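Local coordinates for putative protease (PDB 3KD4), which is of uncharacterised function but is classed as a putative protease, probably exported, of the DUF3857/DUF3858 families, at residues G313-T317 against D318-L322; S485-R488 against S489-E493. One frame throughout, in Å; residues are numbered along the deposited sequence.

Contact 1: residues G313-T317 against D318-L322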
loop_
_atom_site.group_PDB
_atom_site.type_symbol
_atom_site.label_atom_id
_atom_site.label_comp_id
_atom_site.label_asym_id
_atom_site.label_seq_id
_atom_site.Cartn_x
_atom_site.Cartn_y
_atom_site.Cartn_z
ATOM N N GLY A 313 -4.924 2.004 10.970
ATOM C CA GLY A 313 -5.614 1.688 12.172
ATOM C C GLY A 313 -5.361 2.622 13.331
ATOM O O GLY A 313 -6.155 2.663 14.256
ATOM N N HIS A 314 -4.306 3.399 13.326
ATOM C CA HIS A 314 -3.952 4.271 14.443
ATOM C C HIS A 314 -4.582 5.681 14.325
ATOM O O HIS A 314 -4.370 6.514 15.161
ATOM C CB HIS A 314 -2.411 4.387 14.517
ATOM C CG HIS A 314 -1.779 4.993 13.296
ATOM N ND1 HIS A 314 -1.293 4.236 12.246
ATOM C CD2 HIS A 314 -1.531 6.288 12.971
ATOM C CE1 HIS A 314 -0.784 5.041 11.326
ATOM N NE2 HIS A 314 -0.918 6.289 11.742
ATOM N N LEU A 315 -5.326 5.945 13.253
ATOM C CA LEU A 315 -5.806 7.300 12.985
ATOM C C LEU A 315 -7.157 7.587 13.618
ATOM O O LEU A 315 -8.040 6.722 13.671
ATOM C CB LEU A 315 -6.008 7.504 11.504
ATOM C CG LEU A 315 -4.846 7.719 10.588
ATOM C CD1 LEU A 315 -5.515 7.940 9.213
ATOM C CD2 LEU A 315 -3.953 8.907 11.020
ATOM N N ASP A 316 -7.338 8.830 14.028
ATOM C CA ASP A 316 -8.646 9.279 14.453
ATOM C C ASP A 316 -9.411 9.639 13.210
ATOM O O ASP A 316 -9.195 10.696 12.635
ATOM C CB ASP A 316 -8.514 10.483 15.368
ATOM C CG ASP A 316 -9.877 11.094 15.733
ATOM O OD1 ASP A 316 -10.939 10.630 15.279
ATOM O OD2 ASP A 316 -9.849 12.081 16.453
ATOM N N THR A 317 -10.297 8.754 12.782
ATOM C CA THR A 317 -10.993 8.939 11.517
ATOM C C THR A 317 -12.119 9.994 11.610
ATOM O O THR A 317 -12.622 10.419 10.593
ATOM C CB THR A 317 -11.517 7.604 10.921
ATOM O OG1 THR A 317 -12.407 6.986 11.836
ATOM C CG2 THR A 317 -10.343 6.663 10.658
ATOM N N ASP A 318 -12.458 10.458 12.806
ATOM C CA ASP A 318 -13.343 11.632 12.924
ATOM C C ASP A 318 -12.631 12.888 12.441
ATOM O O ASP A 318 -13.262 13.857 11.990
ATOM C CB ASP A 318 -13.758 11.825 14.382
ATOM C CG ASP A 318 -14.727 10.782 14.839
ATOM O OD1 ASP A 318 -15.580 10.402 13.998
ATOM O OD2 ASP A 318 -14.668 10.418 16.037
ATOM N N ALA A 319 -11.306 12.882 12.540
ATOM C CA ALA A 319 -10.484 14.084 12.267
ATOM C C ALA A 319 -9.702 13.987 10.974
ATOM O O ALA A 319 -8.787 14.786 10.744
ATOM C CB ALA A 319 -9.493 14.333 13.424
ATOM N N CYS A 320 -9.953 12.999 10.137
ATOM C CA CYS A 320 -9.280 13.052 8.865
ATOM C C CYS A 320 -10.224 13.131 7.680
ATOM O O CYS A 320 -11.425 12.967 7.818
ATOM C CB CYS A 320 -8.305 11.957 8.721
ATOM S SG CYS A 320 -9.085 10.394 8.656
ATOM N N GLY A 321 -9.653 13.473 6.533
ATOM C CA GLY A 321 -10.395 13.565 5.273
ATOM C C GLY A 321 -10.134 12.329 4.423
ATOM O O GLY A 321 -9.866 11.216 4.922
ATOM N N LEU A 322 -10.218 12.519 3.131
ATOM C CA LEU A 322 -10.069 11.431 2.171
ATOM C C LEU A 322 -8.601 11.092 1.881
ATOM O O LEU A 322 -8.299 9.980 1.444
ATOM C CB LEU A 322 -10.823 11.811 0.894
ATOM C CG LEU A 322 -12.331 12.139 1.036
ATOM C CD1 LEU A 322 -12.945 12.438 -0.365
ATOM C CD2 LEU A 322 -13.159 11.055 1.774
HETATM O O HOH W 1 -12.701 11.801 17.703
#
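D316 and T317 lead into a tight turn that D318, A319 and C320 close. The carboxylate of D316 bends forward over the turn: with CG anti to the backbone N (chi1 174°), OD1 accepts the N-H of D318, N to OD1 2.9 Å, the hydrogen coming from above the carboxylate plane. A319 N bonds D316 O at 3.0 Å, so D316 is gripped through both its side chain and its carbonyl. D318 brings a second carboxylate close, its plane 80° from the first, and D316 OD1 stands 3.8 Å from D318 OD2. These like charges would probably repel; a water 3.1 Å from D316 OD2 and 2.9 Å from D318 OD2 lies between them and may ease this. T317 sits mid-turn between the two aspartates: C320 SG reaches back to 3.7 Å from T317 CA, lying beside L315 CD1, and T317 packs its side chain on Y311, as does C320. L315 and C320 pack on V204; Y160 OH bonds D316 N. The side-chain bond to the residue two ahead, joined to a carbonyl bond three ahead, makes this an Asx turn superposed on a type I-like beta turn, here in the loop joining strands 305-312 and 327-334.

Contact 2: residues S485-R488 against S489-E493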
loop_
_atom_site.group_PDB
_atom_site.type_symbol
_atom_site.label_atom_id
_atom_site.label_comp_id
_atom_site.label_asym_id
_atom_site.label_seq_id
_atom_site.Cartn_x
_atom_site.Cartn_y
_atom_site.Cartn_z
ATOM N N SER A 485 12.584 -13.610 16.924
ATOM C CA SER A 485 13.348 -14.842 16.758
ATOM C C SER A 485 12.450 -16.087 16.669
ATOM O O SER A 485 12.677 -16.961 15.825
ATOM C CB SER A 485 14.393 -14.971 17.861
ATOM O OG SER A 485 15.456 -14.067 17.612
ATOM N N ASP A 486 11.417 -16.144 17.499
ATOM C CA ASP A 486 10.477 -17.240 17.477
ATOM C C ASP A 486 9.717 -17.372 16.153
ATOM O O ASP A 486 9.554 -18.501 15.674
ATOM C CB ASP A 486 9.480 -17.133 18.634
ATOM C CG ASP A 486 10.111 -17.436 19.985
ATOM O OD1 ASP A 486 11.222 -18.026 20.032
ATOM O OD2 ASP A 486 9.495 -17.065 21.012
ATOM N N VAL A 487 9.245 -16.275 15.554
ATOM C CA VAL A 487 8.533 -16.409 14.286
ATOM C C VAL A 487 9.531 -16.671 13.127
ATOM O O VAL A 487 9.242 -17.403 12.182
ATOM C CB VAL A 487 7.562 -15.232 13.991
ATOM C CG1 VAL A 487 8.285 -13.922 13.873
ATOM C CG2 VAL A 487 6.715 -15.545 12.712
ATOM N N ARG A 488 10.719 -16.088 13.227
ATOM C CA ARG A 488 11.738 -16.322 12.236
ATOM C C ARG A 488 12.122 -17.802 12.206
ATOM O O ARG A 488 12.307 -18.369 11.149
ATOM C CB ARG A 488 12.952 -15.465 12.516
ATOM C CG ARG A 488 14.106 -15.708 11.556
ATOM C CD ARG A 488 15.187 -14.775 11.934
ATOM N NE ARG A 488 16.381 -14.966 11.139
ATOM C CZ ARG A 488 17.469 -15.630 11.545
ATOM N NH1 ARG A 488 17.529 -16.209 12.751
ATOM N NH2 ARG A 488 18.521 -15.717 10.728
ATOM N N SER A 489 12.225 -18.430 13.361
ATOM C CA SER A 489 12.565 -19.852 13.368
ATOM C C SER A 489 11.457 -20.700 12.706
ATOM O O SER A 489 11.764 -21.627 11.992
ATOM C CB SER A 489 12.939 -20.317 14.779
ATOM O OG SER A 489 11.798 -20.408 15.606
ATOM N N LEU A 490 10.183 -20.308 12.842
ATOM C CA LEU A 490 9.097 -20.996 12.155
ATOM C C LEU A 490 9.217 -20.841 10.662
ATOM O O LEU A 490 9.144 -21.834 9.896
ATOM C CB LEU A 490 7.715 -20.481 12.624
ATOM C CG LEU A 490 7.348 -20.669 14.100
ATOM C CD1 LEU A 490 5.971 -20.015 14.461
ATOM C CD2 LEU A 490 7.338 -22.166 14.487
ATOM N N ILE A 491 9.397 -19.585 10.229
ATOM C CA ILE A 491 9.404 -19.274 8.800
ATOM C C ILE A 491 10.595 -19.976 8.163
ATOM O O ILE A 491 10.497 -20.577 7.091
ATOM C CB ILE A 491 9.433 -17.730 8.512
ATOM C CG1 ILE A 491 8.112 -17.108 8.964
ATOM C CG2 ILE A 491 9.695 -17.474 7.028
ATOM C CD1 ILE A 491 8.193 -15.567 9.265
ATOM N N HIS A 492 11.714 -19.913 8.848
ATOM C CA HIS A 492 12.909 -20.588 8.374
ATOM C C HIS A 492 12.735 -22.133 8.310
ATOM O O HIS A 492 13.207 -22.779 7.385
ATOM C CB HIS A 492 14.076 -20.182 9.272
ATOM C CG HIS A 492 15.341 -20.922 8.999
ATOM N ND1 HIS A 492 16.091 -20.707 7.860
ATOM C CD2 HIS A 492 16.013 -21.841 9.730
ATOM C CE1 HIS A 492 17.150 -21.498 7.883
ATOM N NE2 HIS A 492 17.134 -22.186 9.013
ATOM N N GLU A 493 12.048 -22.714 9.288
ATOM C CA GLU A 493 11.809 -24.167 9.257
ATOM C C GLU A 493 11.033 -24.524 8.001
ATOM O O GLU A 493 11.316 -25.544 7.352
ATOM C CB GLU A 493 11.076 -24.657 10.506
ATOM C CG GLU A 493 10.970 -26.204 10.574
ATOM C CD GLU A 493 11.740 -26.811 11.737
ATOM O OE1 GLU A 493 12.744 -26.237 12.169
ATOM O OE2 GLU A 493 11.304 -27.871 12.221
HETATM O O HOH W 2 13.033 -19.597 18.773
#
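V487 and I491, one helical turn apart, lie side by side and point the same way, V487 CG2 meeting I491 CD1 at 3.8 Å. The CG1 methylene of I491 also comes to 3.4 Å from V487 O, the carbonyl that accepts I491 N almost straight. S489 turns its hydroxyl back toward the preceding turn, OG set between its own N and carbonyl carbon (chi1 73°), and gives its proton to D486 O at 2.9 Å, arriving above the carbonyl plane. L490 N reaches that oxygen too, but weakly, at 3.4 Å. A water 2.7 Å from D486 OD1 donates to it and, weakly, to S489 OG. With an alanine in place of S489 the OG bond goes, and D486 O is likely to be left with the weak one from L490 N. R488, extended from CG to NE, runs to the loop of L409 and S411, where NE bonds L409 O. V487 and I491 pack on F417, L490 and I491 on L474, and S489 and L490 on K450, so helix 481-495 lies against strands 446-450 and 465-474 of the five-strand mixed sheet and the short strand 417-418, with the loop carrying M406 and L409 also meeting I491.

Overall arrangement
Contact 1 comes first along the chain and closes well before contact 2 opens; their centres are 35 Å apart and their nearest atoms about 21 Å, so they do not touch. They are attached to different sheets. Residues 313-322 form most of the loop between two neighbouring strands of the antiparallel sheet that runs from 337-341 to 362-363, and reach D129 and Y160, which fall in the DUF3857 range. Residues 485-493 lie in the DUF3858 range, on the helix that follows the last long strand, 465-474, of another, mixed sheet. One is a turn beside the middle sheet that touches the N-terminal part, the other a helix within the C-terminal part, packed on its sheet.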